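Local structure of natural cytotoxicity triggering receptor 2 (Homo sapiens, 1HKF) at residues L28-Q33 against V115-V120; W46-S51 against G97-R102; I56-S61 against S71-W76. The protein acts as a cytotoxicity-activating receptor that may help activated natural killer cells lyse tumour cells, this chain being its extracellular V-set immunoglobulin domain. All coordinates share one frame; numbering follows the deposited sequence.

All three contacts belong to one V-set immunoglobulin domain, a sandwich of two beta sheets. Contacts 1 and 3 each join the two sheets, at sites whose centres lie about 13 Å apart on opposite sides of the chain's centre, whereas contact 2 pairs neighbouring strands 43-49 and 97-104 within one sheet. Its centre is about 9 Å from that of contact 1 and about 11 Å from that of contact 3. Along the chain, contact 3 is enclosed by contact 2, and contact 2 by contact 1. Backbone pairing of strand 43-49 with 54-61 ties contact 2 to contact 3. The Cys32–Cys101 disulfide ties contact 1 to contact 2, pinning together the two sheets of the receptor's extracellular domain.

Contact 1: residues L28-Q33 against V115-V120; sequences LTVRCQ and VRFYLV
Apolar packing accounts for the cross-segment contact, beginning with Leu28 and Leu119, whose methyls meet tip to tip. CD2 of Leu28 and CD1 of Leu119 are 3.4 Å apart, tighter than usual for two carbons. Both leucines hold CG anti to the backbone N (chi1 -178° and 180°), which sends the branches across the space between the strands.

Two contacts involve the Phe117 ring. Over one face, Val30 makes a CH-pi contact: its CG1 stands 4.0 Å from the ring centroid of Phe117, displaced toward the rim. At the ring edge lies the sulfur of Cys32, with SG 3.9 Å from CE1 of Phe117, a sulfur-aromatic contact. The same sulfur is 4.4 Å from CB of Val115 and forms the disulfide to Cys101, while Leu20 of strand 18-22 also touches Phe117.

The strand axes run nearly antiparallel, at 161°, yet approach no closer than 9.8 Å, a separation bridged by side chains rather than by backbone pairing. Alternate residues Leu28, Val30 and Cys32 face Leu119, Phe117 and Val115, side chains that meet from opposing strands in the core between the two sheets of an immunoglobulin V-set sandwich.

Contact 2: residues W46-S51 against G97-R102; sequences WCKEAS and GHYWCR
Glu49 and Trp100 form the side-chain hydrogen bond of this contact: the indole NE1 of Trp100 donates to OE1 of Glu49 over 2.7 Å. The bond is bent, 133° at the hydrogen, and uses the anti lone pair, with OE1 tilted out of the indole plane. That same oxygen is in a salt bridge with Arg116, so two donors grip it, while OE2 of Glu49 lies 3.3 Å from CB of His98.

Backbone bonds set the pairing. Cys47 and Trp100 exchange two N-H...O bonds, each 3.0 Å from N to O, and Glu49 N donates to His98 O. A water gives a hydrogen to Glu49 O and accepts one from His98 N. Trp46 pairs with Cys101 and Lys48 with Tyr99 as non-hydrogen-bonded pairs, making strands 43-49 and 97-104 antiparallel neighbours in the larger sheet of the V-set sandwich.

Trp46, Lys48, Tyr99 and Cys101 share one face of this sheet. Trp46 is the core tryptophan packed beside the Cys32–Cys101 disulfide: CB of Cys101 lies in the plane of its indole, 3.6 Å from CE3 of Trp46. Tyr99 CB sits over the indole's six-membered ring; the Tyr99 ring is tilted only 15° from the five-membered ring of Trp46, but the two are offset and hardly stack. The extended Lys48 chain, CG anti to the backbone N (chi1 -170°), lays CG over the Tyr99 ring, 3.9 Å from its centroid. NZ of Lys48 bonds to Ser96 O, and OH of Tyr99 to Asp95 O, the tyrosine corner. On the other face, Cys47 SG, in a disulfide with Cys55, lies over the Arg102 guanidinium.

Contact 3: residues I56-S61 against S71-W76; sequences IRLVTS and SRFTIW
Phe73, Ile75 and Val59 bury the most surface here, and Val59 lies against both of the others. CG1 of Val59 is 3.8 Å from CB of Phe73 and 3.9 Å from CD1 of Ile75. Placed between the backbone N and carbonyl carbon (chi1 59°), that branch bridges the two residues, while CG2 of Val59 turns to the backbone, 3.8 Å from O of Phe73.

Phe73 presents a ring face to Leu58, whose CB stands over the ring centre, 4.3 Å above the plane. Leu58 and Val59 form a classic beta bulge opposite Trp46, which helps both point at strand 73-78. In the V-set fold this strand belongs to the facing sheet; it and strand 54-61 are the outermost strands of their sheets and pack together where the sandwich closes on this side. The segment axes run roughly parallel, at 23°, but come no closer than 6.5 Å, bridged by apolar packing.

CD1 of Ile75 reaches O of Val59 at 3.7 Å, and CG2 of Ile75, anti to the backbone N, meets CB of Ser61 at 3.8 Å. The Ser61 hydroxyl is hydrogen-bonded to Tyr41 OH. Phe84 and Val86 of the neighbouring strand 83-88 pack on Ile75, and Met88 on Phe73.

Contact 1: residues L28-Q33 against V115-V120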
loop_
_atom_site.group_PDB
_atom_site.type_symbol
_atom_site.label_atom_id
_atom_site.label_comp_id
_atom_site.label_asym_id
_atom_site.label_seq_id
_atom_site.Cartn_x
_atom_site.Cartn_y
_atom_site.Cartn_z
ATOM N N LEU A 28 1.746 -1.411 -4.082
ATOM C CA LEU A 28 2.591 -0.991 -2.966
ATOM C C LEU A 28 2.525 0.510 -2.728
ATOM O O LEU A 28 2.605 1.292 -3.680
ATOM C CB LEU A 28 4.038 -1.336 -3.212
ATOM C CG LEU A 28 4.782 -0.894 -1.951
ATOM C CD1 LEU A 28 4.084 -1.416 -0.617
ATOM C CD2 LEU A 28 6.150 -1.391 -2.083
ATOM N N THR A 29 2.408 0.885 -1.458
ATOM C CA THR A 29 2.362 2.272 -1.002
ATOM C C THR A 29 3.579 2.524 -0.117
ATOM O O THR A 29 3.817 1.760 0.827
ATOM C CB THR A 29 1.145 2.479 -0.135
ATOM O OG1 THR A 29 -0.023 2.170 -0.910
ATOM C CG2 THR A 29 1.049 3.875 0.349
ATOM N N VAL A 30 4.355 3.579 -0.404
ATOM C CA VAL A 30 5.508 3.926 0.445
ATOM C C VAL A 30 5.440 5.410 0.865
ATOM O O VAL A 30 5.378 6.316 0.016
ATOM C CB VAL A 30 6.848 3.711 -0.296
ATOM C CG1 VAL A 30 8.028 4.045 0.622
ATOM C CG2 VAL A 30 6.981 2.275 -0.744
ATOM N N ARG A 31 5.421 5.663 2.165
ATOM C CA ARG A 31 5.409 7.019 2.668
ATOM C C ARG A 31 6.831 7.439 3.134
ATOM O O ARG A 31 7.533 6.659 3.821
ATOM C CB ARG A 31 4.490 7.123 3.860
ATOM C CG ARG A 31 3.126 7.504 3.497
ATOM C CD ARG A 31 2.193 6.806 4.427
ATOM N NE ARG A 31 1.893 7.615 5.604
ATOM C CZ ARG A 31 0.763 8.308 5.726
ATOM N NH1 ARG A 31 -0.136 8.291 4.738
ATOM N NH2 ARG A 31 0.500 8.973 6.838
ATOM N N CYS A 32 7.250 8.657 2.757
ATOM C CA CYS A 32 8.547 9.210 3.177
ATOM C C CYS A 32 8.276 10.594 3.727
ATOM O O CYS A 32 7.784 11.484 3.004
ATOM C CB CYS A 32 9.540 9.236 2.005
ATOM S SG CYS A 32 10.261 7.554 1.636
ATOM N N GLN A 33 8.526 10.785 5.012
ATOM C CA GLN A 33 8.274 12.093 5.584
ATOM C C GLN A 33 9.518 12.988 5.538
ATOM O O GLN A 33 10.615 12.516 5.260
ATOM C CB GLN A 33 7.748 11.962 6.986
ATOM C CG GLN A 33 8.697 11.382 7.935
ATOM C CD GLN A 33 8.092 11.363 9.342
ATOM O OE1 GLN A 33 6.886 11.608 9.512
ATOM N NE2 GLN A 33 8.920 11.074 10.355
ATOM N N VAL A 115 15.812 7.467 1.796
ATOM C CA VAL A 115 15.555 6.258 2.577
ATOM C C VAL A 115 15.662 5.095 1.605
ATOM O O VAL A 115 15.104 5.134 0.506
ATOM C CB VAL A 115 14.158 6.290 3.238
ATOM C CG1 VAL A 115 13.944 5.043 4.101
ATOM C CG2 VAL A 115 14.034 7.545 4.118
ATOM N N ARG A 116 16.429 4.078 2.001
ATOM C CA ARG A 116 16.632 2.898 1.174
ATOM C C ARG A 116 15.638 1.812 1.610
ATOM O O ARG A 116 15.389 1.622 2.828
ATOM C CB ARG A 116 18.049 2.360 1.344
ATOM C CG ARG A 116 18.480 1.428 0.248
ATOM C CD ARG A 116 19.773 0.666 0.623
ATOM N NE ARG A 116 20.409 0.105 -0.582
ATOM C CZ ARG A 116 21.198 -0.966 -0.567
ATOM N NH1 ARG A 116 21.459 -1.573 0.589
ATOM N NH2 ARG A 116 21.680 -1.465 -1.706
ATOM N N PHE A 117 15.089 1.108 0.614
ATOM C CA PHE A 117 14.108 0.044 0.879
ATOM C C PHE A 117 14.493 -1.157 0.068
ATOM O O PHE A 117 15.142 -1.005 -0.971
ATOM C CB PHE A 117 12.688 0.448 0.436
ATOM C CG PHE A 117 12.107 1.594 1.213
ATOM C CD1 PHE A 117 12.291 2.917 0.784
ATOM C CD2 PHE A 117 11.396 1.365 2.366
ATOM C CE1 PHE A 117 11.754 3.981 1.537
ATOM C CE2 PHE A 117 10.874 2.426 3.103
ATOM C CZ PHE A 117 11.059 3.734 2.681
ATOM N N TYR A 118 14.122 -2.336 0.565
ATOM C CA TYR A 118 14.320 -3.576 -0.202
ATOM C C TYR A 118 12.880 -4.137 -0.438
ATOM O O TYR A 118 12.141 -4.465 0.542
ATOM C CB TYR A 118 15.143 -4.626 0.547
ATOM C CG TYR A 118 15.534 -5.757 -0.396
ATOM C CD1 TYR A 118 16.351 -5.514 -1.481
ATOM C CD2 TYR A 118 15.060 -7.032 -0.241
ATOM C CE1 TYR A 118 16.677 -6.515 -2.389
ATOM C CE2 TYR A 118 15.399 -8.060 -1.155
ATOM C CZ TYR A 118 16.195 -7.786 -2.210
ATOM O OH TYR A 118 16.540 -8.749 -3.125
ATOM N N LEU A 119 12.466 -4.147 -1.704
ATOM C CA LEU A 119 11.129 -4.662 -2.079
ATOM C C LEU A 119 11.259 -6.096 -2.488
ATOM O O LEU A 119 12.058 -6.437 -3.374
ATOM C CB LEU A 119 10.522 -3.948 -3.296
ATOM C CG LEU A 119 9.111 -4.420 -3.781
ATOM C CD1 LEU A 119 8.064 -4.188 -2.708
ATOM C CD2 LEU A 119 8.689 -3.633 -4.996
ATOM N N VAL A 120 10.467 -6.926 -1.828
ATOM C CA VAL A 120 10.424 -8.331 -2.147
ATOM C C VAL A 120 9.029 -8.652 -2.666
ATOM O O VAL A 120 8.027 -8.483 -1.969
ATOM C CB VAL A 120 10.725 -9.167 -0.934
ATOM C CG1 VAL A 120 10.678 -10.660 -1.337
ATOM C CG2 VAL A 120 12.157 -8.824 -0.450
#

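Contact 2: residues W46-S51 against G97-R102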
loop_
_atom_site.group_PDB
_atom_site.type_symbol
_atom_site.label_atom_id
_atom_site.label_comp_id
_atom_site.label_asym_id
_atom_site.label_seq_id
_atom_site.Cartn_x
_atom_site.Cartn_y
_atom_site.Cartn_z
ATOM N N TRP A 46 11.495 8.674 -6.684
ATOM C CA TRP A 46 11.517 7.256 -6.299
ATOM C C TRP A 46 12.377 6.606 -7.380
ATOM O O TRP A 46 12.136 6.803 -8.572
ATOM C CB TRP A 46 10.109 6.652 -6.344
ATOM C CG TRP A 46 9.995 5.138 -5.994
ATOM C CD1 TRP A 46 9.546 4.131 -6.838
ATOM C CD2 TRP A 46 10.181 4.516 -4.701
ATOM N NE1 TRP A 46 9.430 2.943 -6.147
ATOM C CE2 TRP A 46 9.811 3.141 -4.840
ATOM C CE3 TRP A 46 10.618 4.985 -3.435
ATOM C CZ2 TRP A 46 9.861 2.230 -3.767
ATOM C CZ3 TRP A 46 10.672 4.094 -2.371
ATOM C CH2 TRP A 46 10.285 2.706 -2.547
ATOM N N CYS A 47 13.402 5.853 -6.985
ATOM C CA CYS A 47 14.225 5.238 -8.012
ATOM C C CYS A 47 14.671 3.867 -7.556
ATOM O O CYS A 47 14.682 3.563 -6.377
ATOM C CB CYS A 47 15.442 6.128 -8.324
ATOM S SG CYS A 47 16.403 6.375 -6.813
ATOM N N LYS A 48 15.056 3.043 -8.514
ATOM C CA LYS A 48 15.485 1.695 -8.227
ATOM C C LYS A 48 16.992 1.531 -8.390
ATOM O O LYS A 48 17.526 1.902 -9.424
ATOM C CB LYS A 48 14.777 0.709 -9.171
ATOM C CG LYS A 48 15.020 -0.699 -8.747
ATOM C CD LYS A 48 14.184 -1.710 -9.498
ATOM C CE LYS A 48 14.338 -3.054 -8.805
ATOM N NZ LYS A 48 14.173 -4.195 -9.732
ATOM N N GLU A 49 17.669 0.944 -7.409
ATOM C CA GLU A 49 19.121 0.776 -7.532
ATOM C C GLU A 49 19.487 -0.151 -8.654
ATOM O O GLU A 49 18.978 -1.275 -8.700
ATOM C CB GLU A 49 19.752 0.165 -6.282
ATOM C CG GLU A 49 20.084 1.127 -5.194
ATOM C CD GLU A 49 20.597 0.462 -3.934
ATOM O OE1 GLU A 49 20.591 1.076 -2.865
ATOM O OE2 GLU A 49 21.043 -0.790 -4.037
ATOM N N ALA A 50 20.380 0.297 -9.535
ATOM C CA ALA A 50 20.875 -0.548 -10.623
ATOM C C ALA A 50 22.316 -0.993 -10.251
ATOM O O ALA A 50 22.779 -2.066 -10.660
ATOM C CB ALA A 50 20.861 0.207 -11.947
ATOM N N SER A 51 22.997 -0.174 -9.445
ATOM C CA SER A 51 24.350 -0.419 -8.987
ATOM C C SER A 51 24.559 0.396 -7.704
ATOM O O SER A 51 23.673 1.134 -7.289
ATOM C CB SER A 51 25.382 -0.016 -10.054
ATOM O OG SER A 51 25.656 1.372 -10.011
ATOM N N GLY A 97 13.780 -5.720 -5.461
ATOM C CA GLY A 97 15.066 -5.036 -5.533
ATOM C C GLY A 97 15.161 -3.889 -4.534
ATOM O O GLY A 97 14.280 -3.728 -3.659
ATOM N N HIS A 98 16.244 -3.113 -4.644
ATOM C CA HIS A 98 16.488 -1.982 -3.726
ATOM C C HIS A 98 15.972 -0.718 -4.370
ATOM O O HIS A 98 16.157 -0.504 -5.560
ATOM C CB HIS A 98 17.995 -1.827 -3.450
ATOM C CG HIS A 98 18.517 -2.777 -2.418
ATOM N ND1 HIS A 98 19.288 -3.871 -2.735
ATOM C CD2 HIS A 98 18.317 -2.838 -1.077
ATOM C CE1 HIS A 98 19.536 -4.571 -1.640
ATOM N NE2 HIS A 98 18.956 -3.969 -0.618
ATOM N N TYR A 99 15.351 0.120 -3.562
ATOM C CA TYR A 99 14.778 1.384 -4.018
ATOM C C TYR A 99 15.104 2.463 -2.994
ATOM O O TYR A 99 15.392 2.168 -1.835
ATOM C CB TYR A 99 13.224 1.292 -4.064
ATOM C CG TYR A 99 12.627 0.397 -5.154
ATOM C CD1 TYR A 99 12.618 -0.986 -5.032
ATOM C CD2 TYR A 99 12.121 0.951 -6.311
ATOM C CE1 TYR A 99 12.121 -1.807 -6.053
ATOM C CE2 TYR A 99 11.604 0.149 -7.362
ATOM C CZ TYR A 99 11.612 -1.236 -7.222
ATOM O OH TYR A 99 11.126 -2.024 -8.272
ATOM N N TRP A 100 14.988 3.712 -3.411
ATOM C CA TRP A 100 15.175 4.849 -2.508
ATOM C C TRP A 100 14.125 5.885 -2.826
ATOM O O TRP A 100 13.818 6.122 -3.988
ATOM C CB TRP A 100 16.488 5.601 -2.759
ATOM C CG TRP A 100 17.763 4.878 -2.517
ATOM C CD1 TRP A 100 18.354 3.975 -3.340
ATOM C CD2 TRP A 100 18.632 5.058 -1.413
ATOM N NE1 TRP A 100 19.550 3.582 -2.813
ATOM C CE2 TRP A 100 19.744 4.236 -1.625
ATOM C CE3 TRP A 100 18.582 5.850 -0.253
ATOM C CZ2 TRP A 100 20.819 4.173 -0.717
ATOM C CZ3 TRP A 100 19.646 5.792 0.655
ATOM C CH2 TRP A 100 20.748 4.956 0.415
ATOM N N CYS A 101 13.566 6.484 -1.794
ATOM C CA CYS A 101 12.715 7.617 -2.034
ATOM C C CYS A 101 13.757 8.765 -1.728
ATOM O O CYS A 101 14.498 8.699 -0.743
ATOM C CB CYS A 101 11.512 7.631 -1.099
ATOM S SG CYS A 101 11.986 7.863 0.602
ATOM N N ARG A 102 13.891 9.722 -2.650
ATOM C CA ARG A 102 14.835 10.822 -2.488
ATOM C C ARG A 102 14.165 12.194 -2.550
ATOM O O ARG A 102 13.126 12.360 -3.173
ATOM C CB ARG A 102 15.922 10.723 -3.535
ATOM C CG ARG A 102 16.901 9.633 -3.244
ATOM C CD ARG A 102 17.885 9.440 -4.377
ATOM N NE ARG A 102 18.926 8.519 -3.950
ATOM C CZ ARG A 102 19.856 8.022 -4.753
ATOM N NH1 ARG A 102 19.877 8.355 -6.039
ATOM N NH2 ARG A 102 20.773 7.194 -4.260
HETATM O O HOH W 1 17.437 -3.238 -6.981
#

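Contact 3: residues I56-S61 against S71-W76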
loop_
_atom_site.group_PDB
_atom_site.type_symbol
_atom_site.label_atom_id
_atom_site.label_comp_id
_atom_site.label_asym_id
_atom_site.label_seq_id
_atom_site.Cartn_x
_atom_site.Cartn_y
_atom_site.Cartn_z
ATOM N N ILE A 56 18.094 4.458 -10.892
ATOM C CA ILE A 56 17.261 4.866 -12.025
ATOM C C ILE A 56 15.918 5.479 -11.579
ATOM O O ILE A 56 15.128 4.840 -10.851
ATOM C CB ILE A 56 17.000 3.646 -12.868
ATOM C CG1 ILE A 56 18.358 3.094 -13.317
ATOM C CG2 ILE A 56 16.016 3.974 -13.994
ATOM C CD1 ILE A 56 18.292 2.264 -14.552
ATOM N N ARG A 57 15.656 6.704 -12.024
ATOM C CA ARG A 57 14.441 7.424 -11.633
ATOM C C ARG A 57 13.213 6.793 -12.220
ATOM O O ARG A 57 13.137 6.634 -13.421
ATOM C CB ARG A 57 14.495 8.870 -12.099
ATOM C CG ARG A 57 13.365 9.740 -11.551
ATOM C CD ARG A 57 13.539 9.964 -10.045
ATOM N NE ARG A 57 14.757 10.736 -9.748
ATOM C CZ ARG A 57 14.880 12.046 -9.990
ATOM N NH1 ARG A 57 13.869 12.734 -10.521
ATOM N NH2 ARG A 57 16.014 12.679 -9.702
ATOM N N LEU A 58 12.241 6.461 -11.383
ATOM C CA LEU A 58 11.020 5.840 -11.867
ATOM C C LEU A 58 9.876 6.854 -11.952
ATOM O O LEU A 58 9.068 6.817 -12.868
ATOM C CB LEU A 58 10.636 4.668 -10.950
ATOM C CG LEU A 58 11.711 3.554 -10.945
ATOM C CD1 LEU A 58 11.313 2.432 -10.049
ATOM C CD2 LEU A 58 11.885 3.035 -12.330
ATOM N N VAL A 59 9.821 7.765 -10.994
ATOM C CA VAL A 59 8.791 8.762 -10.966
ATOM C C VAL A 59 9.299 9.922 -10.063
ATOM O O VAL A 59 10.051 9.690 -9.097
ATOM C CB VAL A 59 7.474 8.141 -10.445
ATOM C CG1 VAL A 59 7.664 7.570 -9.072
ATOM C CG2 VAL A 59 6.367 9.178 -10.421
ATOM N N THR A 60 8.856 11.142 -10.391
ATOM C CA THR A 60 9.248 12.373 -9.713
ATOM C C THR A 60 8.099 13.349 -9.540
ATOM O O THR A 60 7.304 13.521 -10.453
ATOM C CB THR A 60 10.305 13.128 -10.546
ATOM O OG1 THR A 60 11.353 12.225 -10.909
ATOM C CG2 THR A 60 10.920 14.298 -9.723
ATOM N N SER A 61 8.005 13.971 -8.367
ATOM C CA SER A 61 6.995 15.006 -8.113
ATOM C C SER A 61 7.774 16.315 -8.251
ATOM O O SER A 61 8.671 16.571 -7.429
ATOM C CB SER A 61 6.490 14.947 -6.697
ATOM O OG SER A 61 5.534 15.966 -6.494
ATOM N N SER A 71 3.049 5.735 -15.796
ATOM C CA SER A 71 2.731 4.318 -15.774
ATOM C C SER A 71 2.311 3.834 -14.407
ATOM O O SER A 71 1.535 4.486 -13.697
ATOM C CB SER A 71 3.941 3.508 -16.255
ATOM O OG SER A 71 3.744 2.122 -16.014
ATOM N N ARG A 72 2.815 2.673 -14.088
ATOM C CA ARG A 72 2.447 2.017 -12.822
ATOM C C ARG A 72 2.854 2.783 -11.554
ATOM O O ARG A 72 2.410 2.445 -10.444
ATOM C CB ARG A 72 3.019 0.602 -12.819
ATOM C CG ARG A 72 2.927 -0.151 -14.135
ATOM C CD ARG A 72 3.842 -1.375 -14.167
ATOM N NE ARG A 72 4.004 -1.984 -12.851
ATOM C CZ ARG A 72 5.139 -2.422 -12.351
ATOM N NH1 ARG A 72 6.260 -2.328 -13.052
ATOM N NH2 ARG A 72 5.158 -2.966 -11.127
ATOM N N PHE A 73 3.707 3.793 -11.697
ATOM C CA PHE A 73 4.220 4.544 -10.541
ATOM C C PHE A 73 3.708 5.953 -10.388
ATOM O O PHE A 73 3.654 6.696 -11.365
ATOM C CB PHE A 73 5.739 4.639 -10.589
ATOM C CG PHE A 73 6.430 3.456 -11.186
ATOM C CD1 PHE A 73 6.680 2.352 -10.399
ATOM C CD2 PHE A 73 6.822 3.430 -12.520
ATOM C CE1 PHE A 73 7.313 1.226 -10.935
ATOM C CE2 PHE A 73 7.450 2.315 -13.060
ATOM C CZ PHE A 73 7.697 1.216 -12.281
ATOM N N THR A 74 3.342 6.349 -9.176
ATOM C CA THR A 74 2.898 7.724 -8.999
ATOM C C THR A 74 3.347 8.226 -7.656
ATOM O O THR A 74 3.728 7.431 -6.831
ATOM C CB THR A 74 1.384 7.842 -9.039
ATOM O OG1 THR A 74 0.833 7.108 -7.935
ATOM C CG2 THR A 74 0.867 7.259 -10.361
ATOM N N ILE A 75 3.302 9.542 -7.460
ATOM C CA ILE A 75 3.663 10.131 -6.187
ATOM C C ILE A 75 2.624 11.181 -5.858
ATOM O O ILE A 75 2.147 11.870 -6.721
ATOM C CB ILE A 75 5.085 10.847 -6.204
ATOM C CG1 ILE A 75 6.207 9.819 -6.123
ATOM C CG2 ILE A 75 5.237 11.821 -4.999
ATOM C CD1 ILE A 75 7.608 10.399 -6.376
ATOM N N TRP A 76 2.229 11.270 -4.608
ATOM C CA TRP A 76 1.377 12.349 -4.270
ATOM C C TRP A 76 2.208 13.007 -3.171
ATOM O O TRP A 76 2.522 12.353 -2.165
ATOM C CB TRP A 76 0.031 11.917 -3.685
ATOM C CG TRP A 76 -0.717 13.116 -3.177
ATOM C CD1 TRP A 76 -0.849 13.504 -1.883
ATOM C CD2 TRP A 76 -1.392 14.112 -3.967
ATOM N NE1 TRP A 76 -1.574 14.684 -1.805
ATOM C CE2 TRP A 76 -1.920 15.069 -3.074
ATOM C CE3 TRP A 76 -1.608 14.278 -5.346
ATOM C CZ2 TRP A 76 -2.660 16.173 -3.509
ATOM C CZ3 TRP A 76 -2.352 15.380 -5.784
ATOM C CH2 TRP A 76 -2.868 16.305 -4.864
#